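Local atomic coordinates of flagellar hook-associated protein (Burkholderia pseudomallei, PDB entry 4UT1), a protein that probably serves as a structural component of the bacterial flagellum, at the junction between hook and filament. Residues Gln536-Pro539 with Met543-Val546; Gly497-Ile502 with Pro507-Ile512; Asp256-Thr261 with Pro426-Leu431. All coordinates share one frame; numbering follows the deposited sequence.

Contacts 1 and 2 belong to one beta domain and contact 3 to another part of this long molecule. Strand 498-502 of the contact 2 hairpin pairs with strand 527-533, and the loop that follows that strand carries contact 1, so the two lie in series along the chain with centres 12 Å apart. They touch where Met543 O packs on Thr498 CG2 at 3.6 Å. Contact 3 joins residues far apart in sequence near the middle of the chain; its centre is 41 Å from that of contact 1 and 49 Å from that of contact 2. The 1,2-ethanediol beside Thr261 in contact 3 probably comes from the crystallisation liquor.

Contact 1: Gln536-Pro539 with Met543-Val546; sequences QPAP and MNGV
Asn544 OD1 is gripped by two N-H groups, the side-chain amide of Gln536 and the backbone N of Ser533. The bond from Gln536 NE2 to Asn544 OD1 measures 3.0 Å and is fairly straight, 154° at the hydrogen. OD1 lies in the plane of the Gln536 amide, yet the donor stands above the carbonyl plane of Asn544, and the two amide planes are 37° apart. Gln536 suits the place because its flexible chain can fold back: a bend at chi2 (-76°) brings the amide round to Asn544. Asn544 has its CG anti to the backbone N, which turns the short amide toward Gln536 and Ala538. Gln536 NE2 also donates to Ser533 O and Asn544 ND2 to Gly472 O, so both ends of the buried Asn544 amide are satisfied. Beside the polar bond, the small methyl of Ala538 packs against the Asn544 side chain, CB to CB at 3.9 Å. The contact closes the loop between strands 527-533 and 546-551, with Ala538 also resting on Ser533 and Met543 reaching from the far side of the backbone to Ile562 of strand 559-564.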
loop_
_atom_site.group_PDB
_atom_site.type_symbol
_atom_site.label_atom_id
_atom_site.label_comp_id
_atom_site.label_asym_id
_atom_site.label_seq_id
_atom_site.Cartn_x
_atom_site.Cartn_y
_atom_site.Cartn_z
ATOM N N GLN A 536 8.072 26.576 -18.853
ATOM C CA GLN A 536 7.524 25.336 -18.298
ATOM C C GLN A 536 6.151 25.607 -17.702
ATOM O O GLN A 536 5.995 26.570 -16.956
ATOM C CB GLN A 536 8.454 24.755 -17.222
ATOM C CG GLN A 536 9.785 24.243 -17.743
ATOM C CD GLN A 536 9.645 22.911 -18.452
ATOM O OE1 GLN A 536 8.846 22.063 -18.054
ATOM N NE2 GLN A 536 10.422 22.722 -19.507
ATOM N N PRO A 537 5.153 24.762 -18.023
ATOM C CA PRO A 537 5.259 23.603 -18.917
ATOM C C PRO A 537 5.517 24.006 -20.363
ATOM O O PRO A 537 5.235 25.137 -20.761
ATOM C CB PRO A 537 3.891 22.928 -18.782
ATOM C CG PRO A 537 2.975 24.022 -18.375
ATOM C CD PRO A 537 3.789 24.909 -17.483
ATOM N N ALA A 538 6.037 23.067 -21.140
ATOM C CA ALA A 538 6.415 23.319 -22.521
ATOM C C ALA A 538 5.226 23.668 -23.413
ATOM O O ALA A 538 4.252 22.925 -23.484
ATOM C CB ALA A 538 7.140 22.112 -23.078
ATOM N N PRO A 539 5.308 24.808 -24.104
ATOM C CA PRO A 539 4.314 25.130 -25.129
ATOM C C PRO A 539 4.427 24.141 -26.276
ATOM O O PRO A 539 5.504 23.563 -26.476
ATOM C CB PRO A 539 4.696 26.548 -25.571
ATOM C CG PRO A 539 5.551 27.082 -24.474
ATOM C CD PRO A 539 6.275 25.896 -23.912
ATOM N N MET A 543 10.871 21.614 -28.204
ATOM C CA MET A 543 11.594 20.432 -27.736
ATOM C C MET A 543 11.731 20.465 -26.227
ATOM O O MET A 543 12.060 21.500 -25.645
ATOM C CB MET A 543 12.985 20.337 -28.382
ATOM C CG MET A 543 13.833 19.186 -27.828
ATOM S SD MET A 543 15.359 18.841 -28.748
ATOM C CE MET A 543 14.689 18.467 -30.365
ATOM N N ASN A 544 11.448 19.334 -25.593
ATOM C CA ASN A 544 11.498 19.233 -24.146
ATOM C C ASN A 544 11.840 17.812 -23.720
ATOM O O ASN A 544 11.448 16.852 -24.385
ATOM C CB ASN A 544 10.150 19.682 -23.561
ATOM C CG ASN A 544 10.169 19.801 -22.054
ATOM O OD1 ASN A 544 10.941 20.578 -21.482
ATOM N ND2 ASN A 544 9.277 19.059 -21.400
ATOM N N GLY A 545 12.599 17.677 -22.635
ATOM C CA GLY A 545 12.915 16.376 -22.072
ATOM C C GLY A 545 13.791 15.466 -22.917
ATOM O O GLY A 545 13.700 14.242 -22.819
ATOM N N VAL A 546 14.649 16.066 -23.734
ATOM C CA VAL A 546 15.565 15.326 -24.595
ATOM C C VAL A 546 16.987 15.402 -24.058
ATOM O O VAL A 546 17.479 16.486 -23.741
ATOM C CB VAL A 546 15.532 15.854 -26.029
ATOM C CG1 VAL A 546 16.591 15.136 -26.901
ATOM C CG2 VAL A 546 14.140 15.664 -26.619
#

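Contact 2: Gly497-Ile502 with Pro507-Ile512; sequences GTTVTI and PTSINI
Thr499 OG1 donates to Asn511 OD1 over 2.7 Å, in the carbonyl plane of the amide. The two side chains lie side by side, and Thr499 chi1 (-69°) sets OG1 beside its own backbone N, facing Asn511; the same hydroxyl is hydrogen-bonded to Thr534 OG1. Two residues on, Thr501 OG1 and Ser509 OG share a 2.7 Å hydrogen bond in which either may donate. Short hydroxyl and amide side chains suit these non-hydrogen-bonded pairs, where the backbones come close and polar ends can satisfy one another. The alternate pairs hold the backbone: Val500 and Ile510 exchange two N-H to O bonds, each 2.8 Å; Ile502 and Thr508 exchange another two, Ile502 N to Thr508 O at 2.8 Å and Thr508 N to Ile502 O at 3.0 Å. This is an antiparallel beta hairpin, strands 498-502 and 508-511, with 508-511 outermost in its sheet. At the end away from the turn, Ile512 N donates to Thr498 O, nearly along the C=O axis, and Gly497 N returns a 3.1 Å bond to Ile512 O; Gly497 has the positive phi that glycine readily adopts. Branched apolar chains suit the buried positions of Val500 and Ile512: Val500 CG2 meets Ile512 CG1 at 3.7 Å, and both residues also touch Phe494. Thr498 OG1 rests alongside Ile512 and is hydrogen-bonded to Pro495 O, while Met529 of strand 527-533 packs against Val500 and Ile502.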
loop_
_atom_site.group_PDB
_atom_site.type_symbol
_atom_site.label_atom_id
_atom_site.label_comp_id
_atom_site.label_asym_id
_atom_site.label_seq_id
_atom_site.Cartn_x
_atom_site.Cartn_y
_atom_site.Cartn_z
ATOM N N GLY A 497 13.931 28.836 -27.889
ATOM C CA GLY A 497 13.033 28.672 -26.766
ATOM C C GLY A 497 13.335 27.457 -25.922
ATOM O O GLY A 497 12.526 27.052 -25.093
ATOM N N THR A 498 14.500 26.852 -26.128
ATOM C CA THR A 498 14.907 25.780 -25.251
ATOM C C THR A 498 16.040 26.244 -24.368
ATOM O O THR A 498 16.711 27.248 -24.646
ATOM C CB THR A 498 15.345 24.517 -26.025
ATOM O OG1 THR A 498 16.542 24.785 -26.766
ATOM C CG2 THR A 498 14.256 24.076 -26.998
ATOM N N THR A 499 16.243 25.502 -23.294
ATOM C CA THR A 499 17.374 25.717 -22.412
ATOM C C THR A 499 18.227 24.462 -22.435
ATOM O O THR A 499 17.718 23.357 -22.244
ATOM C CB THR A 499 16.919 26.045 -20.979
ATOM O OG1 THR A 499 16.316 27.342 -20.961
ATOM C CG2 THR A 499 18.101 26.027 -20.020
ATOM N N VAL A 500 19.518 24.623 -22.712
ATOM C CA VAL A 500 20.434 23.496 -22.740
ATOM C C VAL A 500 21.207 23.425 -21.419
ATOM O O VAL A 500 21.844 24.398 -20.992
ATOM C CB VAL A 500 21.426 23.586 -23.942
ATOM C CG1 VAL A 500 22.399 22.438 -23.919
ATOM C CG2 VAL A 500 20.668 23.610 -25.267
ATOM N N THR A 501 21.124 22.282 -20.752
ATOM C CA THR A 501 21.850 22.102 -19.502
ATOM C C THR A 501 22.949 21.085 -19.686
ATOM O O THR A 501 22.689 19.945 -20.065
ATOM C CB THR A 501 20.929 21.647 -18.358
ATOM O OG1 THR A 501 19.959 22.662 -18.110
ATOM C CG2 THR A 501 21.729 21.421 -17.083
ATOM N N ILE A 502 24.180 21.500 -19.425
ATOM C CA ILE A 502 25.314 20.597 -19.509
ATOM C C ILE A 502 25.642 20.077 -18.123
ATOM O O ILE A 502 25.861 20.856 -17.193
ATOM C CB ILE A 502 26.559 21.281 -20.116
ATOM C CG1 ILE A 502 26.238 21.847 -21.502
ATOM C CG2 ILE A 502 27.717 20.298 -20.194
ATOM C CD1 ILE A 502 25.468 23.163 -21.474
ATOM N N PRO A 507 26.383 21.788 -12.759
ATOM C CA PRO A 507 25.886 21.876 -14.135
ATOM C C PRO A 507 25.699 23.319 -14.559
ATOM O O PRO A 507 25.501 24.181 -13.703
ATOM C CB PRO A 507 24.543 21.148 -14.072
ATOM C CG PRO A 507 24.104 21.305 -12.662
ATOM C CD PRO A 507 25.362 21.265 -11.837
ATOM N N THR A 508 25.764 23.584 -15.859
ATOM C CA THR A 508 25.517 24.933 -16.349
ATOM C C THR A 508 24.414 24.937 -17.406
ATOM O O THR A 508 24.251 23.973 -18.157
ATOM C CB THR A 508 26.800 25.564 -16.914
ATOM O OG1 THR A 508 27.394 24.681 -17.873
ATOM C CG2 THR A 508 27.787 25.810 -15.783
ATOM N N SER A 509 23.644 26.019 -17.443
ATOM C CA SER A 509 22.498 26.097 -18.340
ATOM C C SER A 509 22.606 27.298 -19.258
ATOM O O SER A 509 23.114 28.358 -18.878
ATOM C CB SER A 509 21.191 26.145 -17.541
ATOM O OG SER A 509 20.919 24.875 -16.951
ATOM N N ILE A 510 22.120 27.120 -20.479
ATOM C CA ILE A 510 22.178 28.154 -21.491
ATOM C C ILE A 510 20.827 28.284 -22.167
ATOM O O ILE A 510 20.261 27.293 -22.654
ATOM C CB ILE A 510 23.264 27.842 -22.545
ATOM C CG1 ILE A 510 24.648 27.942 -21.898
ATOM C CG2 ILE A 510 23.141 28.771 -23.755
ATOM C CD1 ILE A 510 25.768 27.450 -22.776
ATOM N N ASN A 511 20.300 29.501 -22.178
ATOM C CA ASN A 511 19.057 29.775 -22.888
ATOM C C ASN A 511 19.315 29.997 -24.377
ATOM O O ASN A 511 20.053 30.895 -24.767
ATOM C CB ASN A 511 18.341 30.991 -22.278
ATOM C CG ASN A 511 17.917 30.770 -20.824
ATOM O OD1 ASN A 511 17.514 29.672 -20.433
ATOM N ND2 ASN A 511 17.998 31.830 -20.020
ATOM N N ILE A 512 18.697 29.171 -25.209
ATOM C CA ILE A 512 18.842 29.259 -26.660
ATOM C C ILE A 512 17.843 30.263 -27.227
ATOM O O ILE A 512 16.639 30.079 -27.072
ATOM C CB ILE A 512 18.615 27.874 -27.314
ATOM C CG1 ILE A 512 19.563 26.836 -26.701
ATOM C CG2 ILE A 512 18.742 27.962 -28.825
ATOM C CD1 ILE A 512 21.036 27.080 -27.008
#

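Contact 3: Asp256-Thr261 with Pro426-Leu431; sequences DPSELT and PTRGAL. With EDO (1,2-ethanediol), chain O.
Arg428 NH1 donates to Asp256 OD2 at 2.9 Å, a salt bridge with 154° at the hydrogen. The carboxylate receives it on its syn side, while its plane is turned 36° from that of the guanidinium. Arginine suits the place by length and by its many donors: the chain leaves with CG anti to the backbone N (chi1 -176°), bends at chi3, and presents its edge to Asp256 and to two waters. One water bridges Arg428 NH2 and Asp256 OD2; another accepts from NH1 and donates to Ser258 OG. Glu259 OE2 lies 3.8 Å from Arg428 NH1, a long charge pairing well out of the guanidinium plane, and has its stronger partner in Arg162. On the other oxygen of Asp256, OD1, Ser258 OG (2.7 Å) and Ser258 N (3.0 Å) converge from one face, which should hold the carboxylate steady. Arg428 NH2 forms a further salt bridge with Asp370, and the side chain of Arg428 packs on Gln304 of helix 287-322 and Arg162 of helix 134-193. The arrangement is an Asx turn within a type I beta turn, its aspartate tied into a buried salt-bridge network that links the loop before strand 260-265 to the turn that leads into the short helix 430-433.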
loop_
_atom_site.group_PDB
_atom_site.type_symbol
_atom_site.label_atom_id
_atom_site.label_comp_id
_atom_site.label_asym_id
_atom_site.label_seq_id
_atom_site.Cartn_x
_atom_site.Cartn_y
_atom_site.Cartn_z
ATOM N N ASP A 256 -14.860 1.261 8.954
ATOM C CA ASP A 256 -14.575 0.336 7.859
ATOM C C ASP A 256 -15.669 -0.721 7.803
ATOM O O ASP A 256 -15.661 -1.662 8.591
ATOM C CB ASP A 256 -13.204 -0.311 8.052
ATOM C CG ASP A 256 -12.842 -1.303 6.935
ATOM O OD1 ASP A 256 -13.665 -1.564 6.021
ATOM O OD2 ASP A 256 -11.710 -1.823 6.980
ATOM N N PRO A 257 -16.609 -0.569 6.858
ATOM C CA PRO A 257 -17.800 -1.421 6.805
ATOM C C PRO A 257 -17.484 -2.841 6.370
ATOM O O PRO A 257 -18.346 -3.706 6.490
ATOM C CB PRO A 257 -18.684 -0.720 5.767
ATOM C CG PRO A 257 -17.734 -0.024 4.892
ATOM C CD PRO A 257 -16.594 0.421 5.769
ATOM N N SER A 258 -16.277 -3.079 5.860
ATOM C CA SER A 258 -15.863 -4.442 5.526
ATOM C C SER A 258 -15.454 -5.222 6.783
ATOM O O SER A 258 -15.264 -6.441 6.741
ATOM C CB SER A 258 -14.706 -4.417 4.506
ATOM O OG SER A 258 -13.469 -4.118 5.127
ATOM N N GLU A 259 -15.325 -4.518 7.903
ATOM C CA GLU A 259 -14.892 -5.140 9.142
ATOM C C GLU A 259 -15.923 -4.949 10.244
ATOM O O GLU A 259 -16.395 -3.837 10.481
ATOM C CB GLU A 259 -13.549 -4.580 9.589
ATOM C CG GLU A 259 -12.452 -4.833 8.544
ATOM C CD GLU A 259 -11.062 -4.471 9.015
ATOM O OE1 GLU A 259 -10.922 -3.700 9.998
ATOM O OE2 GLU A 259 -10.096 -4.973 8.388
ATOM N N LEU A 260 -16.269 -6.045 10.909
ATOM C CA LEU A 260 -17.174 -5.978 12.045
ATOM C C LEU A 260 -16.462 -5.546 13.310
ATOM O O LEU A 260 -15.283 -5.845 13.513
ATOM C CB LEU A 260 -17.843 -7.337 12.293
ATOM C CG LEU A 260 -18.625 -7.936 11.135
ATOM C CD1 LEU A 260 -19.313 -9.224 11.595
ATOM C CD2 LEU A 260 -19.625 -6.942 10.580
ATOM N N THR A 261 -17.200 -4.861 14.178
ATOM C CA THR A 261 -16.663 -4.447 15.456
ATOM C C THR A 261 -17.646 -4.923 16.525
ATOM O O THR A 261 -18.745 -5.378 16.201
ATOM C CB THR A 261 -16.456 -2.918 15.519
ATOM O OG1 THR A 261 -15.826 -2.565 16.756
ATOM C CG2 THR A 261 -17.788 -2.185 15.401
ATOM N N PRO A 426 -5.312 3.730 0.916
ATOM C CA PRO A 426 -4.782 4.042 -0.411
ATOM C C PRO A 426 -4.408 2.815 -1.233
ATOM O O PRO A 426 -4.467 2.916 -2.461
ATOM C CB PRO A 426 -3.536 4.874 -0.103
ATOM C CG PRO A 426 -3.770 5.403 1.317
ATOM C CD PRO A 426 -4.457 4.259 1.990
ATOM N N THR A 427 -4.051 1.697 -0.597
ATOM C CA THR A 427 -3.510 0.553 -1.345
ATOM C C THR A 427 -4.162 -0.803 -1.083
ATOM O O THR A 427 -3.877 -1.757 -1.803
ATOM C CB THR A 427 -2.007 0.368 -1.076
ATOM O OG1 THR A 427 -1.795 0.138 0.324
ATOM C CG2 THR A 427 -1.215 1.601 -1.526
ATOM N N ARG A 428 -5.019 -0.901 -0.074
ATOM C CA ARG A 428 -5.621 -2.205 0.230
ATOM C C ARG A 428 -6.326 -2.787 -0.992
ATOM O O ARG A 428 -6.175 -3.979 -1.295
ATOM C CB ARG A 428 -6.622 -2.111 1.389
ATOM C CG ARG A 428 -7.165 -3.489 1.765
ATOM C CD ARG A 428 -8.245 -3.446 2.840
ATOM N NE ARG A 428 -7.744 -2.944 4.116
ATOM C CZ ARG A 428 -8.509 -2.731 5.181
ATOM N NH1 ARG A 428 -9.815 -2.984 5.121
ATOM N NH2 ARG A 428 -7.968 -2.267 6.308
ATOM N N GLY A 429 -7.107 -1.949 -1.672
ATOM C CA GLY A 429 -7.903 -2.371 -2.817
ATOM C C GLY A 429 -7.198 -2.497 -4.153
ATOM O O GLY A 429 -7.816 -2.871 -5.159
ATOM N N ALA A 430 -5.908 -2.193 -4.184
ATOM C CA ALA A 430 -5.174 -2.224 -5.438
ATOM C C ALA A 430 -5.134 -3.628 -6.039
ATOM O O ALA A 430 -5.076 -3.782 -7.261
ATOM C CB ALA A 430 -3.762 -1.700 -5.234
ATOM N N LEU A 431 -5.159 -4.636 -5.178
ATOM C CA LEU A 431 -5.068 -6.025 -5.629
ATOM C C LEU A 431 -6.313 -6.473 -6.376
ATOM O O LEU A 431 -6.214 -7.173 -7.385
ATOM C CB LEU A 431 -4.828 -6.960 -4.446
ATOM C CG LEU A 431 -3.603 -6.700 -3.567
ATOM C CD1 LEU A 431 -3.509 -7.744 -2.460
ATOM C CD2 LEU A 431 -2.327 -6.655 -4.434
HETATM C C1 EDO O . -15.278 1.724 18.047
HETATM O O1 EDO O . -15.769 2.548 16.987
HETATM C C2 EDO O . -14.924 0.362 17.468
HETATM O O2 EDO O . -15.809 -0.629 18.016
HETATM O O HOH W 1 -9.638 -1.502 8.604
HETATM O O HOH W 2 -11.621 -4.098 3.129
#